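Local coordinates for protein putative glycyl-glycine endopeptidase lytM (Ruminococcus gnavus, PDB 3NYY) that is a putative M23-family metalloendopeptidase that probably hydrolyses peptide bonds, possibly in cell-wall peptides, at residues 94-108 with 129-143. Sequence-based numbering, arbitrary orientation.
Sequences FPIPQSLDDTEDKIS and DIMAEKNTPGYYPVV
With CG turned opposite the backbone N (chi1 173°), Tyr139 swings its ring toward Thr103 and Glu104, whereas Tyr140, whose CG lies beside its own N (chi1 -69°), sends its hydroxyl to the backbone of Lys106. Tyr139 OH is gripped twice, both partners lying at the ring edge near its plane: Thr103 OG1 donates to it from 2.7 Å, and it donates in turn to Glu104 O at 2.7 Å, in the carbonyl plane on a lone pair. A phenylalanine here would probably leave Thr103 OG1 and Glu104 O without their shared mate and the chain at Thr103-Glu104 freer to move. Tyr140 OH makes a weak bond to Lys106 O and accepts a nearly straight one from Lys134 N (174°); Glu133 N also reaches Lys106 O, from above the carbonyl plane. Here the chain runs into an antiparallel strand pair, 107-108 with 128-132, at the edge, within this chain, of the large sheet of the M23 peptidase domain, closed by Ser108 N to Met131 O and by Met131 N to Ser108 O at 2.8 Å. In one of two Ser108 conformers a water joins its OG to Glu133 OE1, while Glu133 OE2 forms a salt bridge with Arg239 of the second subunit. On the face opposite the Ser108 and Met131 side chains, one conformer of Ile107 brings CB to Ile130 CG2 at 3.8 Å and touches the Tyr140 ring obliquely, CG2 at CE2. Ile96 slides past Ile130 in the opposite direction and lays CG2 near Tyr140 CD2, 3.9 Å away. Leu238 of helix 235-240 packs against Ile130 and Pro95, whose CG meets Ile130 CD1 at 3.7 Å. Farther along, Val143 N binds Pro95 O at 2.8 Å, and Pro97 CG meets Val143 CG1.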
loop_
_atom_site.group_PDB
_atom_site.type_symbol
_atom_site.label_atom_id
_atom_site.label_comp_id
_atom_site.label_asym_id
_atom_site.label_seq_id
_atom_site.Cartn_x
_atom_site.Cartn_y
_atom_site.Cartn_z
ATOM N N PHE A 94 16.270 -7.408 0.726
ATOM C CA PHE A 94 14.980 -6.991 0.189
ATOM C C PHE A 94 14.906 -7.553 -1.258
ATOM O O PHE A 94 15.933 -7.727 -1.910
ATOM C CB PHE A 94 14.986 -5.462 0.169
ATOM C CG PHE A 94 13.627 -4.846 -0.049
ATOM C CD1 PHE A 94 12.696 -4.810 0.976
ATOM C CD2 PHE A 94 13.312 -4.252 -1.265
ATOM C CE1 PHE A 94 11.466 -4.264 0.783
ATOM C CE2 PHE A 94 12.053 -3.679 -1.482
ATOM C CZ PHE A 94 11.130 -3.710 -0.469
ATOM N N PRO A 95 13.701 -7.860 -1.781
ATOM C CA PRO A 95 13.610 -8.489 -3.096
ATOM C C PRO A 95 13.845 -7.585 -4.315
ATOM O O PRO A 95 14.001 -8.103 -5.421
ATOM C CB PRO A 95 12.184 -9.026 -3.100
ATOM C CG PRO A 95 11.445 -8.092 -2.207
ATOM C CD PRO A 95 12.409 -7.848 -1.098
ATOM N N ILE A 96 13.863 -6.272 -4.110
ATOM C CA ILE A 96 14.066 -5.333 -5.221
ATOM C C ILE A 96 15.413 -4.637 -5.029
ATOM O O ILE A 96 15.639 -4.002 -3.992
ATOM C CB ILE A 96 12.990 -4.281 -5.329
ATOM C CG1 ILE A 96 11.586 -4.889 -5.261
ATOM C CG2 ILE A 96 13.153 -3.506 -6.689
ATOM C CD1 ILE A 96 11.300 -6.037 -6.238
ATOM N N PRO A 97 16.316 -4.768 -6.014
ATOM C CA PRO A 97 17.599 -4.093 -5.908
ATOM C C PRO A 97 17.492 -2.593 -5.958
ATOM O O PRO A 97 16.471 -2.055 -6.432
ATOM C CB PRO A 97 18.377 -4.592 -7.149
ATOM C CG PRO A 97 17.750 -5.824 -7.553
ATOM C CD PRO A 97 16.270 -5.641 -7.201
ATOM N N GLN A 98 18.531 -1.914 -5.468
ATOM C CA GLN A 98 18.655 -0.466 -5.683
ATOM C C GLN A 98 19.477 -0.266 -6.963
ATOM O O GLN A 98 20.339 -1.088 -7.323
ATOM C CB GLN A 98 19.279 0.250 -4.484
ATOM C CG GLN A 98 20.604 -0.289 -4.010
ATOM C CD GLN A 98 21.211 0.578 -2.884
ATOM O OE1 GLN A 98 21.508 1.753 -3.100
ATOM N NE2 GLN A 98 21.409 -0.015 -1.697
ATOM N N SER A 99 19.216 0.836 -7.656
ATOM C CA SER A 99 19.888 1.145 -8.908
ATOM C C SER A 99 21.287 1.751 -8.695
ATOM O O SER A 99 21.440 2.700 -7.940
ATOM C CB SER A 99 19.034 2.102 -9.747
ATOM O OG SER A 99 19.703 2.472 -10.938
ATOM N N LEU A 100 22.297 1.171 -9.353
ATOM C CA LEU A 100 23.674 1.724 -9.363
ATOM C C LEU A 100 23.748 2.885 -10.342
ATOM O O LEU A 100 24.482 3.845 -10.112
ATOM C CB LEU A 100 24.710 0.669 -9.789
ATOM C CG LEU A 100 25.224 -0.239 -8.679
ATOM C CD1 LEU A 100 26.007 -1.435 -9.253
ATOM C CD2 LEU A 100 26.080 0.553 -7.667
ATOM N N ASP A 101 23.025 2.757 -11.455
ATOM C CA ASP A 101 22.922 3.821 -12.466
ATOM C C ASP A 101 21.959 4.917 -11.950
ATOM O O ASP A 101 21.243 4.703 -10.976
ATOM C CB ASP A 101 22.569 3.270 -13.886
ATOM C CG ASP A 101 21.595 2.029 -13.898
ATOM O OD1 ASP A 101 21.206 1.439 -12.839
ATOM O OD2 ASP A 101 21.227 1.608 -15.021
ATOM N N ASP A 102 21.972 6.098 -12.561
ATOM C CA ASP A 102 21.049 7.181 -12.167
ATOM C C ASP A 102 19.659 6.914 -12.774
ATOM O O ASP A 102 19.215 7.634 -13.680
ATOM C CB ASP A 102 21.588 8.556 -12.620
ATOM N N THR A 103 18.984 5.875 -12.276
ATOM C CA THR A 103 17.698 5.441 -12.819
ATOM C C THR A 103 16.697 5.247 -11.667
ATOM O O THR A 103 17.084 4.999 -10.515
ATOM C CB THR A 103 17.834 4.136 -13.705
ATOM O OG1 THR A 103 16.802 4.104 -14.699
ATOM C CG2 THR A 103 17.743 2.867 -12.891
ATOM N N GLU A 104 15.411 5.404 -11.980
ATOM C CA GLU A 104 14.349 5.198 -10.999
ATOM C C GLU A 104 14.398 3.799 -10.366
ATOM O O GLU A 104 14.373 2.810 -11.085
ATOM C CB GLU A 104 12.981 5.368 -11.687
ATOM C CG GLU A 104 11.785 5.270 -10.735
ATOM C CD GLU A 104 11.857 6.333 -9.684
ATOM O OE1 GLU A 104 11.624 7.516 -10.016
ATOM O OE2 GLU A 104 12.192 5.989 -8.533
ATOM N N ASP A 105 14.438 3.721 -9.034
ATOM C CA ASP A 105 14.323 2.420 -8.366
ATOM C C ASP A 105 13.312 2.420 -7.223
ATOM O O ASP A 105 13.335 1.527 -6.364
ATOM C CB ASP A 105 15.703 1.930 -7.884
ATOM C CG ASP A 105 16.322 2.833 -6.790
ATOM O OD1 ASP A 105 15.684 3.840 -6.412
ATOM O OD2 ASP A 105 17.465 2.526 -6.316
ATOM N N LYS A 106 12.394 3.383 -7.232
ATOM C CA LYS A 106 11.462 3.546 -6.110
ATOM C C LYS A 106 10.329 2.523 -6.195
ATOM O O LYS A 106 9.861 2.164 -7.274
ATOM C CB LYS A 106 10.880 4.965 -6.026
ATOM C CG LYS A 106 11.918 5.987 -5.550
ATOM C CD LYS A 106 11.475 7.448 -5.855
ATOM C CE LYS A 106 12.667 8.431 -5.865
ATOM N NZ LYS A 106 13.685 8.164 -6.951
ATOM N N ILE A 107 9.981 2.015 -5.018
ATOM C CA ILE A 107 8.838 1.129 -4.853
ATOM C C ILE A 107 8.062 1.584 -3.619
ATOM O O ILE A 107 8.562 2.359 -2.791
ATOM C CB ILE A 107 9.234 -0.375 -4.730
ATOM C CG1 ILE A 107 10.376 -0.614 -3.728
ATOM C CG2 ILE A 107 9.657 -0.939 -6.106
ATOM C CD1 ILE A 107 10.033 -0.397 -2.261
ATOM N N SER A 108 6.846 1.090 -3.491
ATOM C CA SER A 108 5.971 1.444 -2.371
ATOM C C SER A 108 5.221 0.199 -1.975
ATOM O O SER A 108 4.909 -0.620 -2.839
ATOM C CB SER A 108 4.945 2.497 -2.790
ATOM O OG SER A 108 5.549 3.701 -3.199
ATOM N N ASP A 129 2.220 -6.682 -1.525
ATOM C CA ASP A 129 2.343 -6.182 -2.900
ATOM C C ASP A 129 3.299 -5.017 -2.970
ATOM O O ASP A 129 3.061 -3.964 -2.389
ATOM C CB ASP A 129 0.968 -5.834 -3.441
ATOM C CG ASP A 129 0.077 -7.061 -3.549
ATOM O OD1 ASP A 129 0.601 -8.112 -3.932
ATOM O OD2 ASP A 129 -1.098 -7.005 -3.157
ATOM N N ILE A 130 4.421 -5.227 -3.639
ATOM C CA ILE A 130 5.454 -4.227 -3.751
ATOM C C ILE A 130 5.273 -3.531 -5.124
ATOM O O ILE A 130 5.539 -4.114 -6.207
ATOM C CB ILE A 130 6.800 -4.826 -3.579
ATOM C CG1 ILE A 130 6.947 -5.439 -2.182
ATOM C CG2 ILE A 130 7.867 -3.749 -3.788
ATOM C CD1 ILE A 130 8.179 -6.324 -2.047
HETATM N N MSE A 131 4.818 -2.280 -5.060
HETATM C CA MSE A 131 4.371 -1.539 -6.228
HETATM C C MSE A 131 5.469 -0.788 -6.907
HETATM O O MSE A 131 6.274 -0.110 -6.262
HETATM C CB MSE A 131 3.220 -0.578 -5.886
HETATM C CG MSE A 131 2.083 -1.192 -5.034
HETATM SE SE MSE A 131 1.076 -2.571 -5.868
HETATM C CE MSE A 131 -0.461 -2.688 -4.657
ATOM N N ALA A 132 5.534 -0.938 -8.238
ATOM C CA ALA A 132 6.477 -0.149 -9.047
ATOM C C ALA A 132 6.070 1.365 -9.100
ATOM O O ALA A 132 4.923 1.682 -9.417
ATOM C CB ALA A 132 6.508 -0.677 -10.486
ATOM N N GLU A 133 7.045 2.249 -8.855
ATOM C CA GLU A 133 6.944 3.689 -9.114
ATOM C C GLU A 133 6.858 3.925 -10.636
ATOM O O GLU A 133 5.946 4.582 -11.122
ATOM C CB GLU A 133 8.189 4.410 -8.570
ATOM C CG GLU A 133 8.198 5.959 -8.793
ATOM C CD GLU A 133 7.376 6.734 -7.769
ATOM O OE1 GLU A 133 6.912 6.161 -6.752
ATOM O OE2 GLU A 133 7.195 7.947 -7.991
ATOM N N LYS A 134 7.816 3.369 -11.375
ATOM C CA LYS A 134 7.776 3.353 -12.853
ATOM C C LYS A 134 6.911 2.142 -13.269
ATOM O O LYS A 134 7.385 1.015 -13.173
ATOM C CB LYS A 134 9.208 3.262 -13.398
ATOM C CG LYS A 134 9.363 3.306 -14.897
ATOM C CD LYS A 134 10.830 3.332 -15.315
ATOM C CE LYS A 134 11.000 3.241 -16.820
ATOM N NZ LYS A 134 10.308 4.336 -17.559
ATOM N N ASN A 135 5.671 2.373 -13.704
ATOM C CA ASN A 135 4.680 1.302 -13.931
ATOM C C ASN A 135 4.897 0.673 -15.300
ATOM O O ASN A 135 4.077 0.799 -16.211
ATOM C CB ASN A 135 3.239 1.844 -13.720
ATOM C CG ASN A 135 2.154 0.804 -13.904
ATOM O OD1 ASN A 135 2.401 -0.395 -13.888
ATOM N ND2 ASN A 135 0.900 1.283 -14.074
ATOM N N THR A 136 6.039 -0.004 -15.430
ATOM C CA THR A 136 6.394 -0.655 -16.677
ATOM C C THR A 136 6.985 -2.019 -16.362
ATOM O O THR A 136 7.812 -2.139 -15.466
ATOM C CB THR A 136 7.354 0.215 -17.525
ATOM O OG1 THR A 136 7.737 -0.488 -18.719
ATOM C CG2 THR A 136 8.584 0.575 -16.751
ATOM N N PRO A 137 6.532 -3.053 -17.087
ATOM C CA PRO A 137 7.065 -4.379 -16.846
ATOM C C PRO A 137 8.461 -4.626 -17.415
ATOM O O PRO A 137 8.887 -3.934 -18.329
ATOM C CB PRO A 137 6.044 -5.278 -17.537
ATOM C CG PRO A 137 5.614 -4.530 -18.682
ATOM C CD PRO A 137 5.578 -3.071 -18.224
ATOM N N GLY A 138 9.171 -5.586 -16.854
ATOM C CA GLY A 138 10.486 -5.939 -17.384
ATOM C C GLY A 138 11.603 -4.962 -17.072
ATOM O O GLY A 138 12.623 -4.948 -17.779
ATOM N N TYR A 139 11.412 -4.138 -16.055
ATOM C CA TYR A 139 12.340 -3.073 -15.694
ATOM C C TYR A 139 12.988 -3.258 -14.314
ATOM O O TYR A 139 14.208 -3.235 -14.208
ATOM C CB TYR A 139 11.645 -1.716 -15.779
ATOM C CG TYR A 139 12.478 -0.577 -15.275
ATOM C CD1 TYR A 139 13.505 -0.029 -16.045
ATOM C CD2 TYR A 139 12.233 -0.032 -14.041
ATOM C CE1 TYR A 139 14.282 1.027 -15.564
ATOM C CE2 TYR A 139 13.003 0.995 -13.530
ATOM C CZ TYR A 139 14.018 1.542 -14.314
ATOM O OH TYR A 139 14.750 2.578 -13.781
ATOM N N TYR A 140 12.173 -3.440 -13.275
ATOM C CA TYR A 140 12.684 -3.725 -11.940
ATOM C C TYR A 140 13.119 -5.179 -11.833
ATOM O O TYR A 140 12.304 -6.092 -12.001
ATOM C CB TYR A 140 11.620 -3.482 -10.855
ATOM C CG TYR A 140 11.224 -2.073 -10.603
ATOM C CD1 TYR A 140 10.244 -1.470 -11.393
ATOM C CD2 TYR A 140 11.836 -1.346 -9.602
ATOM C CE1 TYR A 140 9.864 -0.158 -11.162
ATOM C CE2 TYR A 140 11.465 -0.024 -9.362
ATOM C CZ TYR A 140 10.490 0.545 -10.139
ATOM O OH TYR A 140 10.147 1.872 -9.854
ATOM N N PRO A 141 14.409 -5.442 -11.538
ATOM C CA PRO A 141 14.763 -6.826 -11.229
ATOM C C PRO A 141 14.147 -7.288 -9.911
ATOM O O PRO A 141 13.829 -6.452 -9.049
ATOM C CB PRO A 141 16.290 -6.806 -11.108
ATOM C CG PRO A 141 16.711 -5.396 -11.457
ATOM C CD PRO A 141 15.546 -4.527 -11.375
ATOM N N VAL A 142 13.967 -8.596 -9.797
ATOM C CA VAL A 142 13.514 -9.272 -8.581
ATOM C C VAL A 142 14.601 -10.276 -8.243
ATOM O O VAL A 142 14.977 -11.103 -9.072
ATOM C CB VAL A 142 12.145 -9.928 -8.790
ATOM C CG1 VAL A 142 11.778 -10.759 -7.569
ATOM C CG2 VAL A 142 11.058 -8.822 -9.089
ATOM N N VAL A 143 15.145 -10.154 -7.023
ATOM C CA VAL A 143 16.184 -11.018 -6.529
ATOM C C VAL A 143 15.700 -11.811 -5.336
ATOM O O VAL A 143 14.753 -11.432 -4.630
ATOM C CB VAL A 143 17.446 -10.237 -6.149
ATOM C CG1 VAL A 143 17.976 -9.480 -7.356
ATOM C CG2 VAL A 143 17.210 -9.315 -4.942
HETATM O O HOH W 1 5.852 3.222 -5.911
#